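Local atomic coordinates of histone acetyltransferase HPA2 and related acetyltransferases (Corynebacterium glutamicum ATCC 13032, PDB entry 2QEC), a protein that probably works as an acyltransferase of the GNAT (GCN5-related N-acetyltransferase) family, probably transferring acyl groups other than aminoacyl groups. Residues 4-9 with 64-69; 74-79 with 130-135; 161-166 with 193-198. The protein carries 1 engineered substitution. All blocks are in the same frame, centred on the assembly; numbering follows the deposited sequence. Where two conformers were deposited one is given.

Interaction 1: 4-9 with 64-69; sequences PTVLPA and DVARDS. With EDO (1,2-ethanediol), chain H; EDO (1,2-ethanediol), chain C.
V6 lies against A66 and D64 where the first strand of the GNAT fold, 5-8, pairs antiparallel with strand 61-67 at one edge of the sheet; the two axes approach to 4.6 Å at 148°. Two hydrogen-bonded pairs fix the register. In the L7/V65 pair, V65 N reaches L7 O at 2.8 Å and L7 N donates in return to V65 O. The T5/R67 pair is longer: R67 N to T5 O is sound, whereas T5 N to R67 O is weak.

The V6 side chain shows how the buried face is filled. CB sits over V65 O. CG1, anti to the backbone N (chi1 -180°), also lies close to V65 O, its nearest neighbour across the pair, and runs at about a right angle across the D64 side chain to meet its CB at 3.8 Å. CG2 takes the place beside the backbone N and approaches A66 CB at 4.1 Å, a methyl that P4 CB covers from a second direction at 4.0 Å. Helix 142-154 lies over this face, with A145 and H149 on V6.

L7, V65, T5 and R67 occupy the reverse face. There R67 leans across toward L7, and V65 CG2 lies 3.4 Å above one guanidinium face, offset toward the rim, while NH2 forms a salt bridge with D13. L7 CD1 approaches the same group obliquely. T5 O has a second donor besides R67 N: a water that hydrogen-bonds to it at 3.0 Å and itself accepts a hydrogen bond from R67 NH1 at 2.9 Å.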
loop_
_atom_site.group_PDB
_atom_site.type_symbol
_atom_site.label_atom_id
_atom_site.label_comp_id
_atom_site.label_asym_id
_atom_site.label_seq_id
_atom_site.Cartn_x
_atom_site.Cartn_y
_atom_site.Cartn_z
ATOM N N PRO A 4 22.545 20.149 -9.112
ATOM C CA PRO A 4 22.085 21.178 -8.194
ATOM C C PRO A 4 22.095 20.738 -6.730
ATOM O O PRO A 4 21.957 19.547 -6.410
ATOM C CB PRO A 4 20.667 21.452 -8.667
ATOM C CG PRO A 4 20.294 20.308 -9.513
ATOM C CD PRO A 4 21.536 19.831 -10.130
ATOM N N THR A 5 22.223 21.713 -5.848
ATOM C CA THR A 5 22.337 21.442 -4.448
ATOM C C THR A 5 20.978 21.720 -3.776
ATOM O O THR A 5 20.296 22.660 -4.134
ATOM C CB THR A 5 23.527 22.226 -3.968
ATOM O OG1 THR A 5 24.681 21.615 -4.566
ATOM C CG2 THR A 5 23.679 22.220 -2.494
ATOM N N VAL A 6 20.590 20.848 -2.855
ATOM C CA VAL A 6 19.257 20.888 -2.281
ATOM C C VAL A 6 19.309 21.219 -0.802
ATOM O O VAL A 6 20.062 20.622 -0.058
ATOM C CB VAL A 6 18.493 19.571 -2.563
ATOM C CG1 VAL A 6 17.070 19.633 -1.955
ATOM C CG2 VAL A 6 18.378 19.318 -4.075
ATOM N N LEU A 7 18.494 22.199 -0.394
ATOM C CA LEU A 7 18.339 22.645 0.985
ATOM C C LEU A 7 16.884 23.038 1.275
ATOM O O LEU A 7 16.079 23.289 0.345
ATOM C CB LEU A 7 19.199 23.853 1.299
ATOM C CG LEU A 7 20.721 23.703 1.161
ATOM C CD1 LEU A 7 21.393 25.051 1.178
ATOM C CD2 LEU A 7 21.285 22.869 2.263
ATOM N N PRO A 8 16.545 23.092 2.561
ATOM C CA PRO A 8 15.228 23.635 2.906
ATOM C C PRO A 8 15.096 25.078 2.456
ATOM O O PRO A 8 16.088 25.838 2.440
ATOM C CB PRO A 8 15.188 23.500 4.446
ATOM C CG PRO A 8 16.186 22.408 4.768
ATOM C CD PRO A 8 17.277 22.641 3.771
ATOM N N ALA A 9 13.870 25.440 2.057
ATOM C CA ALA A 9 13.538 26.803 1.673
ATOM C C ALA A 9 13.510 27.691 2.893
ATOM O O ALA A 9 13.266 27.232 4.002
ATOM C CB ALA A 9 12.182 26.848 1.001
ATOM N N ASP A 64 11.729 21.804 -0.132
ATOM C CA ASP A 64 13.128 21.732 -0.569
ATOM C C ASP A 64 13.290 22.559 -1.832
ATOM O O ASP A 64 12.407 22.572 -2.700
ATOM C CB ASP A 64 13.519 20.285 -0.836
ATOM C CG ASP A 64 13.543 19.431 0.417
ATOM O OD1 ASP A 64 13.671 19.981 1.552
ATOM O OD2 ASP A 64 13.512 18.188 0.240
ATOM N N VAL A 65 14.416 23.259 -1.955
ATOM C CA VAL A 65 14.754 23.904 -3.192
ATOM C C VAL A 65 16.097 23.408 -3.697
ATOM O O VAL A 65 17.000 23.141 -2.911
ATOM C CB VAL A 65 14.868 25.468 -3.088
ATOM C CG1 VAL A 65 13.525 26.066 -2.876
ATOM C CG2 VAL A 65 15.815 25.916 -1.986
ATOM N N ALA A 66 16.215 23.379 -5.023
ATOM C CA ALA A 66 17.452 23.106 -5.745
ATOM C C ALA A 66 17.911 24.403 -6.377
ATOM O O ALA A 66 17.098 25.084 -6.983
ATOM C CB ALA A 66 17.166 22.104 -6.832
ATOM N N ARG A 67 19.198 24.706 -6.288
ATOM C CA ARG A 67 19.758 25.881 -6.870
ATOM C C ARG A 67 20.834 25.450 -7.827
ATOM O O ARG A 67 21.536 24.448 -7.574
ATOM C CB ARG A 67 20.341 26.800 -5.788
ATOM C CG ARG A 67 19.276 27.373 -4.794
ATOM C CD ARG A 67 19.936 28.321 -3.804
ATOM N NE ARG A 67 18.954 29.039 -2.981
ATOM C CZ ARG A 67 18.504 28.624 -1.800
ATOM N NH1 ARG A 67 18.944 27.497 -1.246
ATOM N NH2 ARG A 67 17.607 29.358 -1.160
ATOM N N ASP A 68 20.996 26.232 -8.885
ATOM C CA ASP A 68 22.073 25.997 -9.823
ATOM C C ASP A 68 23.354 26.708 -9.370
ATOM O O ASP A 68 23.396 27.317 -8.293
ATOM C CB ASP A 68 21.630 26.341 -11.245
ATOM C CG ASP A 68 21.335 27.798 -11.456
ATOM O OD1 ASP A 68 21.736 28.654 -10.673
ATOM O OD2 ASP A 68 20.717 28.087 -12.471
ATOM N N SER A 69 24.397 26.636 -10.193
ATOM C CA SER A 69 25.713 27.158 -9.808
ATOM C C SER A 69 25.717 28.671 -9.813
ATOM O O SER A 69 26.587 29.276 -9.228
ATOM C CB SER A 69 26.805 26.618 -10.745
ATOM O OG SER A 69 26.673 27.184 -12.026
HETATM C C1 EDO H . 12.432 21.570 3.948
HETATM O O1 EDO H . 13.279 20.483 4.169
HETATM C C2 EDO H . 11.821 22.203 5.176
HETATM O O2 EDO H . 10.897 23.200 4.747
HETATM C C1 EDO C . 9.903 26.061 4.632
HETATM O O1 EDO C . 11.266 25.608 4.580
HETATM C C2 EDO C . 9.484 26.292 6.087
HETATM O O2 EDO C . 9.393 27.693 6.356
HETATM O O HOH W 1 19.837 24.949 -2.314
HETATM O O HOH W 2 24.409 24.282 -6.515
HETATM O O HOH W 3 17.561 27.604 1.348
#

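Interaction 2: 74-79 with 130-135; sequences VGVALW and TVATSS. With EDO (1,2-ethanediol), chain D; EDO (1,2-ethanediol), chain G.
V74 O accepts a hydrogen bond from S134 N at 2.8 Å, nearly straight at the hydrogen, with the donor standing 36° out of the carbonyl plane. S134 OG, placed beside its own backbone N, lies 3.4 Å from V74 O, at most a weak bond and not settled. Further along, V76 N to A132 O and A132 N to V76 O (2.8 Å) form a reciprocal pair, and L78 N gives a single bond to T130 O at 2.9 Å. With axes 4.7 Å apart and 176° between directions, the strands run almost exactly antiparallel.

Packing is tightest between L78 and T130, which lie side by side and point the same way: CD1 presses on CG2 at 3.5 Å, closer than usual for two carbons. T130 sends OG1 anti to its backbone N (chi1 -159°), which turns the methyl to the leucine. V76 CG1 meets A132 CB on this face, which helix 14-25 covers; A77 and V131 line the reverse face against L146 of helix 142-154.

V131 N binds a 1,2-ethanediol weakly at 3.0 Å on the side turned from strand 73-80, and T133 OG1 holds another. On its other edge, against strand 61-67, strand 73-80 has a classic beta bulge, V74 and G75 both facing A66, while strand 126-133 leads toward helix 142-154 in the strand-loop-helix unit that binds the acetyl-CoA pyrophosphate in GNAT relatives.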
loop_
_atom_site.group_PDB
_atom_site.type_symbol
_atom_site.label_atom_id
_atom_site.label_comp_id
_atom_site.label_asym_id
_atom_site.label_seq_id
_atom_site.Cartn_x
_atom_site.Cartn_y
_atom_site.Cartn_z
ATOM N N VAL A 74 16.011 26.509 -9.159
ATOM C CA VAL A 74 15.649 25.842 -10.414
ATOM C C VAL A 74 14.713 24.641 -10.213
ATOM O O VAL A 74 14.248 24.034 -11.174
ATOM C CB VAL A 74 16.919 25.383 -11.206
ATOM C CG1 VAL A 74 17.628 26.579 -11.769
ATOM C CG2 VAL A 74 17.854 24.541 -10.358
ATOM N N GLY A 75 14.415 24.334 -8.971
ATOM C CA GLY A 75 13.447 23.279 -8.670
ATOM C C GLY A 75 12.969 23.371 -7.251
ATOM O O GLY A 75 13.621 23.986 -6.395
ATOM N N VAL A 76 11.810 22.772 -7.030
ATOM C CA VAL A 76 11.187 22.734 -5.725
ATOM C C VAL A 76 10.459 21.401 -5.551
ATOM O O VAL A 76 9.910 20.833 -6.512
ATOM C CB VAL A 76 10.259 23.978 -5.477
ATOM C CG1 VAL A 76 9.051 24.024 -6.426
ATOM C CG2 VAL A 76 9.810 24.062 -4.021
ATOM N N ALA A 77 10.503 20.880 -4.318
ATOM C CA ALA A 77 9.711 19.722 -3.906
ATOM C C ALA A 77 8.930 20.007 -2.599
ATOM O O ALA A 77 9.460 20.601 -1.629
ATOM C CB ALA A 77 10.585 18.498 -3.780
ATOM N N LEU A 78 7.675 19.534 -2.560
ATOM C CA LEU A 78 6.777 19.712 -1.405
ATOM C C LEU A 78 6.456 18.343 -0.861
ATOM O O LEU A 78 6.006 17.503 -1.607
ATOM C CB LEU A 78 5.494 20.420 -1.814
ATOM C CG LEU A 78 5.720 21.823 -2.480
ATOM C CD1 LEU A 78 4.378 22.409 -2.889
ATOM C CD2 LEU A 78 6.319 22.802 -1.548
ATOM N N TRP A 79 6.764 18.166 0.419
ATOM C CA TRP A 79 6.611 16.917 1.149
ATOM C C TRP A 79 5.741 17.114 2.402
ATOM O O TRP A 79 5.864 18.134 3.124
ATOM C CB TRP A 79 7.991 16.470 1.590
ATOM C CG TRP A 79 8.997 16.120 0.518
ATOM C CD1 TRP A 79 9.815 16.984 -0.172
ATOM C CD2 TRP A 79 9.364 14.809 0.107
ATOM N NE1 TRP A 79 10.636 16.283 -0.999
ATOM C CE2 TRP A 79 10.392 14.941 -0.836
ATOM C CE3 TRP A 79 8.932 13.529 0.463
ATOM C CZ2 TRP A 79 10.954 13.848 -1.473
ATOM C CZ3 TRP A 79 9.508 12.434 -0.144
ATOM C CH2 TRP A 79 10.527 12.606 -1.097
ATOM N N THR A 130 4.532 17.282 -4.800
ATOM C CA THR A 130 4.893 17.783 -6.074
ATOM C C THR A 130 6.410 18.003 -6.158
ATOM O O THR A 130 7.071 18.331 -5.147
ATOM C CB THR A 130 4.067 19.057 -6.369
ATOM O OG1 THR A 130 4.045 19.299 -7.770
ATOM C CG2 THR A 130 4.603 20.244 -5.621
ATOM N N VAL A 131 6.931 17.795 -7.363
ATOM C CA VAL A 131 8.311 18.128 -7.719
ATOM C C VAL A 131 8.277 18.878 -9.024
ATOM O O VAL A 131 7.679 18.443 -10.002
ATOM C CB VAL A 131 9.242 16.845 -7.712
ATOM C CG1 VAL A 131 8.686 15.761 -8.576
ATOM C CG2 VAL A 131 10.668 17.182 -8.185
ATOM N N ALA A 132 8.856 20.084 -9.041
ATOM C CA ALA A 132 8.814 20.917 -10.175
ATOM C C ALA A 132 10.199 21.423 -10.487
ATOM O O ALA A 132 10.967 21.730 -9.567
ATOM C CB ALA A 132 7.886 22.098 -9.891
ATOM N N THR A 133 10.483 21.506 -11.778
ATOM C CA THR A 133 11.760 21.949 -12.345
ATOM C C THR A 133 11.483 23.137 -13.230
ATOM O O THR A 133 10.533 23.104 -14.017
ATOM C CB THR A 133 12.370 20.830 -13.242
ATOM O OG1 THR A 133 12.676 19.698 -12.415
ATOM C CG2 THR A 133 13.645 21.262 -13.954
ATOM N N SER A 134 12.324 24.164 -13.162
ATOM C CA SER A 134 12.208 25.292 -14.092
ATOM C C SER A 134 12.444 24.835 -15.535
ATOM O O SER A 134 13.247 23.939 -15.786
ATOM C CB SER A 134 13.213 26.425 -13.781
ATOM O OG SER A 134 12.989 26.896 -12.498
ATOM N N SER A 135 11.765 25.482 -16.479
ATOM C CA SER A 135 11.886 25.126 -17.891
ATOM C C SER A 135 13.333 25.278 -18.333
ATOM O O SER A 135 13.904 24.393 -18.997
ATOM C CB SER A 135 10.994 26.036 -18.759
ATOM O OG SER A 135 9.665 26.063 -18.246
HETATM C C1 EDO D . 5.835 13.431 -8.077
HETATM O O1 EDO D . 4.799 12.458 -8.199
HETATM C C2 EDO D . 5.243 14.787 -7.693
HETATM O O2 EDO D . 5.245 15.727 -8.799
HETATM C C1 EDO G . 11.308 15.571 -11.791
HETATM O O1 EDO G . 10.953 14.221 -11.414
HETATM C C2 EDO G . 10.124 16.428 -12.270
HETATM O O2 EDO G . 10.442 17.842 -12.296
#

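Interaction 3: 161-166 with 193-198; sequences LEATST and LAMWKP. With EDO (1,2-ethanediol), chain F.
L161 and selenomethionine M195 lie side by side on the closely packed face of this strand pair, with L161 CD1 3.9 Å from M195 CB. The leucine gets there by a chi1 of 58°, which lodges CG between its backbone N and carbonyl carbon. M195 runs on extended at chi2, bringing SE to 4.1 Å from A163 CB; the bend at chi3 then carries CE away from A163. Y172 of helix 166-174 touches L161, A163 and M195, closing this face.

Four backbone bonds tie strand 161-163 to 193-197. A163 N to L193 O is short at 2.8 Å although the donor stands 42° out of the carbonyl plane, whereas L193 N meets A163 O in its plane. L161 and M195 exchange the other two, the longer being L161 N to M195 O at 3.2 Å. The axes cross at 137°, a marked twist in the C-terminal half of the GNAT sheet, where strand 192-197 is inserted antiparallel between 159-163 and 178-183.

Across the strand pair, the E162/A194 side makes fewer contacts. The partly exposed E162 side chain comes nearest the partner strand at CG, 4.2 Å from A194 CA; its OE2 bonds to Y160, and its OE1 lies near E192 OE1, a closeness of like charges. L180 and F123 of the second subunit cover A194. S165, at the N-cap of helix 166-174, bonds through OG to A168 N. At the far end W196 NE1 bonds to P179 O of the second subunit.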
loop_
_atom_site.group_PDB
_atom_site.type_symbol
_atom_site.label_atom_id
_atom_site.label_comp_id
_atom_site.label_asym_id
_atom_site.label_seq_id
_atom_site.Cartn_x
_atom_site.Cartn_y
_atom_site.Cartn_z
ATOM N N LEU A 161 3.740 8.388 -3.325
ATOM C CA LEU A 161 3.578 9.357 -4.356
ATOM C C LEU A 161 2.626 8.817 -5.429
ATOM O O LEU A 161 2.244 7.654 -5.443
ATOM C CB LEU A 161 4.943 9.764 -4.966
ATOM C CG LEU A 161 5.818 8.658 -5.584
ATOM C CD1 LEU A 161 5.325 8.241 -6.978
ATOM C CD2 LEU A 161 7.229 9.126 -5.686
ATOM N N GLU A 162 2.220 9.696 -6.331
ATOM C CA GLU A 162 1.365 9.346 -7.463
ATOM C C GLU A 162 2.048 9.761 -8.722
ATOM O O GLU A 162 2.204 10.958 -8.953
ATOM C CB GLU A 162 0.038 10.048 -7.294
ATOM C CG GLU A 162 -0.791 9.363 -6.192
ATOM C CD GLU A 162 -1.903 10.231 -5.611
ATOM O OE1 GLU A 162 -2.048 11.365 -6.070
ATOM O OE2 GLU A 162 -2.662 9.747 -4.727
ATOM N N ALA A 163 2.508 8.799 -9.518
ATOM C CA ALA A 163 3.313 9.124 -10.712
ATOM C C ALA A 163 2.394 9.413 -11.899
ATOM O O ALA A 163 1.408 8.713 -12.128
ATOM C CB ALA A 163 4.295 7.986 -11.029
ATOM N N THR A 164 2.692 10.472 -12.640
ATOM C CA THR A 164 1.813 10.912 -13.730
ATOM C C THR A 164 2.125 10.368 -15.130
ATOM O O THR A 164 1.341 10.620 -16.065
ATOM C CB THR A 164 1.805 12.419 -13.818
ATOM O OG1 THR A 164 3.162 12.877 -13.930
ATOM C CG2 THR A 164 1.154 13.024 -12.568
ATOM N N SER A 165 3.255 9.664 -15.278
ATOM C CA SER A 165 3.589 8.924 -16.510
ATOM C C SER A 165 4.317 7.607 -16.189
ATOM O O SER A 165 4.825 7.420 -15.074
ATOM C CB SER A 165 4.453 9.775 -17.437
ATOM O OG SER A 165 5.697 10.093 -16.849
ATOM N N THR A 166 4.334 6.692 -17.156
ATOM C CA THR A 166 5.096 5.445 -17.025
ATOM C C THR A 166 6.584 5.771 -16.908
ATOM O O THR A 166 7.311 5.154 -16.127
ATOM C CB THR A 166 4.809 4.463 -18.177
ATOM O OG1 THR A 166 3.481 3.953 -18.023
ATOM C CG2 THR A 166 5.786 3.258 -18.186
ATOM N N LEU A 193 -0.349 6.575 -11.301
ATOM C CA LEU A 193 0.098 5.317 -10.705
ATOM C C LEU A 193 0.598 5.609 -9.276
ATOM O O LEU A 193 1.644 6.202 -9.085
ATOM C CB LEU A 193 1.220 4.690 -11.538
ATOM C CG LEU A 193 1.721 3.323 -10.987
ATOM C CD1 LEU A 193 0.621 2.341 -10.818
ATOM C CD2 LEU A 193 2.804 2.728 -11.825
ATOM N N ALA A 194 -0.198 5.220 -8.281
ATOM C CA ALA A 194 0.196 5.302 -6.880
ATOM C C ALA A 194 1.362 4.374 -6.667
ATOM O O ALA A 194 1.323 3.214 -7.116
ATOM C CB ALA A 194 -0.980 4.826 -5.988
HETATM N N MSE A 195 2.359 4.827 -5.911
HETATM C CA MSE A 195 3.539 4.020 -5.608
HETATM C C MSE A 195 3.949 4.186 -4.146
HETATM O O MSE A 195 3.589 5.152 -3.506
HETATM C CB MSE A 195 4.710 4.437 -6.512
HETATM C CG MSE A 195 4.350 4.464 -7.983
HETATM SE SE MSE A 195 5.835 4.670 -9.158
HETATM C CE MSE A 195 6.162 2.931 -9.137
ATOM N N TRP A 196 4.725 3.212 -3.658
ATOM C CA TRP A 196 5.128 3.107 -2.280
ATOM C C TRP A 196 6.588 2.736 -2.196
ATOM O O TRP A 196 6.972 1.649 -2.671
ATOM C CB TRP A 196 4.318 1.960 -1.669
ATOM C CG TRP A 196 4.433 1.693 -0.187
ATOM C CD1 TRP A 196 5.002 0.610 0.401
ATOM C CD2 TRP A 196 3.880 2.479 0.868
ATOM N NE1 TRP A 196 4.855 0.677 1.764
ATOM C CE2 TRP A 196 4.171 1.817 2.080
ATOM C CE3 TRP A 196 3.171 3.683 0.910
ATOM C CZ2 TRP A 196 3.771 2.316 3.315
ATOM C CZ3 TRP A 196 2.780 4.187 2.146
ATOM C CH2 TRP A 196 3.071 3.504 3.327
ATOM N N LYS A 197 7.374 3.553 -1.505
ATOM C CA LYS A 197 8.706 3.121 -1.057
ATOM C C LYS A 197 8.571 2.589 0.367
ATOM O O LYS A 197 8.208 3.326 1.283
ATOM C CB LYS A 197 9.730 4.245 -1.146
ATOM C CG LYS A 197 11.099 3.817 -0.662
ATOM C CD LYS A 197 12.194 4.699 -1.147
ATOM C CE LYS A 197 13.580 4.172 -0.773
ATOM N NZ LYS A 197 13.745 3.722 0.661
ATOM N N PRO A 198 8.811 1.270 0.553
ATOM C CA PRO A 198 8.465 0.690 1.830
ATOM C C PRO A 198 9.364 1.115 2.976
ATOM O O PRO A 198 10.496 1.554 2.737
ATOM C CB PRO A 198 8.557 -0.817 1.599
ATOM C CG PRO A 198 9.360 -0.999 0.371
ATOM C CD PRO A 198 9.388 0.305 -0.399
HETATM C C1 EDO F . 12.495 6.164 2.653
HETATM O O1 EDO F . 12.135 5.121 1.755
HETATM C C2 EDO F . 13.830 6.841 2.352
HETATM O O2 EDO F . 14.893 5.955 2.022
#

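In the fold
All three contacts are antiparallel strand pairings in one seven-stranded mixed sheet, and they follow one another along the chain in series. Interactions 1 and 2 have centres 10 Å apart and touch, because strands 61-67 and 73-80 are neighbours: A66 O and V74 N, 2.8 Å apart, probably hydrogen-bond. Interaction 3 lies about 17 Å from interaction 2 and 23 Å from interaction 1, centre to centre. Between 2 and 3 the sheet continues through the parallel neighbours 126-133 and 159-163; the nearest atoms of interactions 2 and 3 are about 7 Å apart. Helices 14-25 and 142-154 cover both 1 and 2, while helix 166-174 packs against 3; of the three, only interaction 3 is touched by the second subunit.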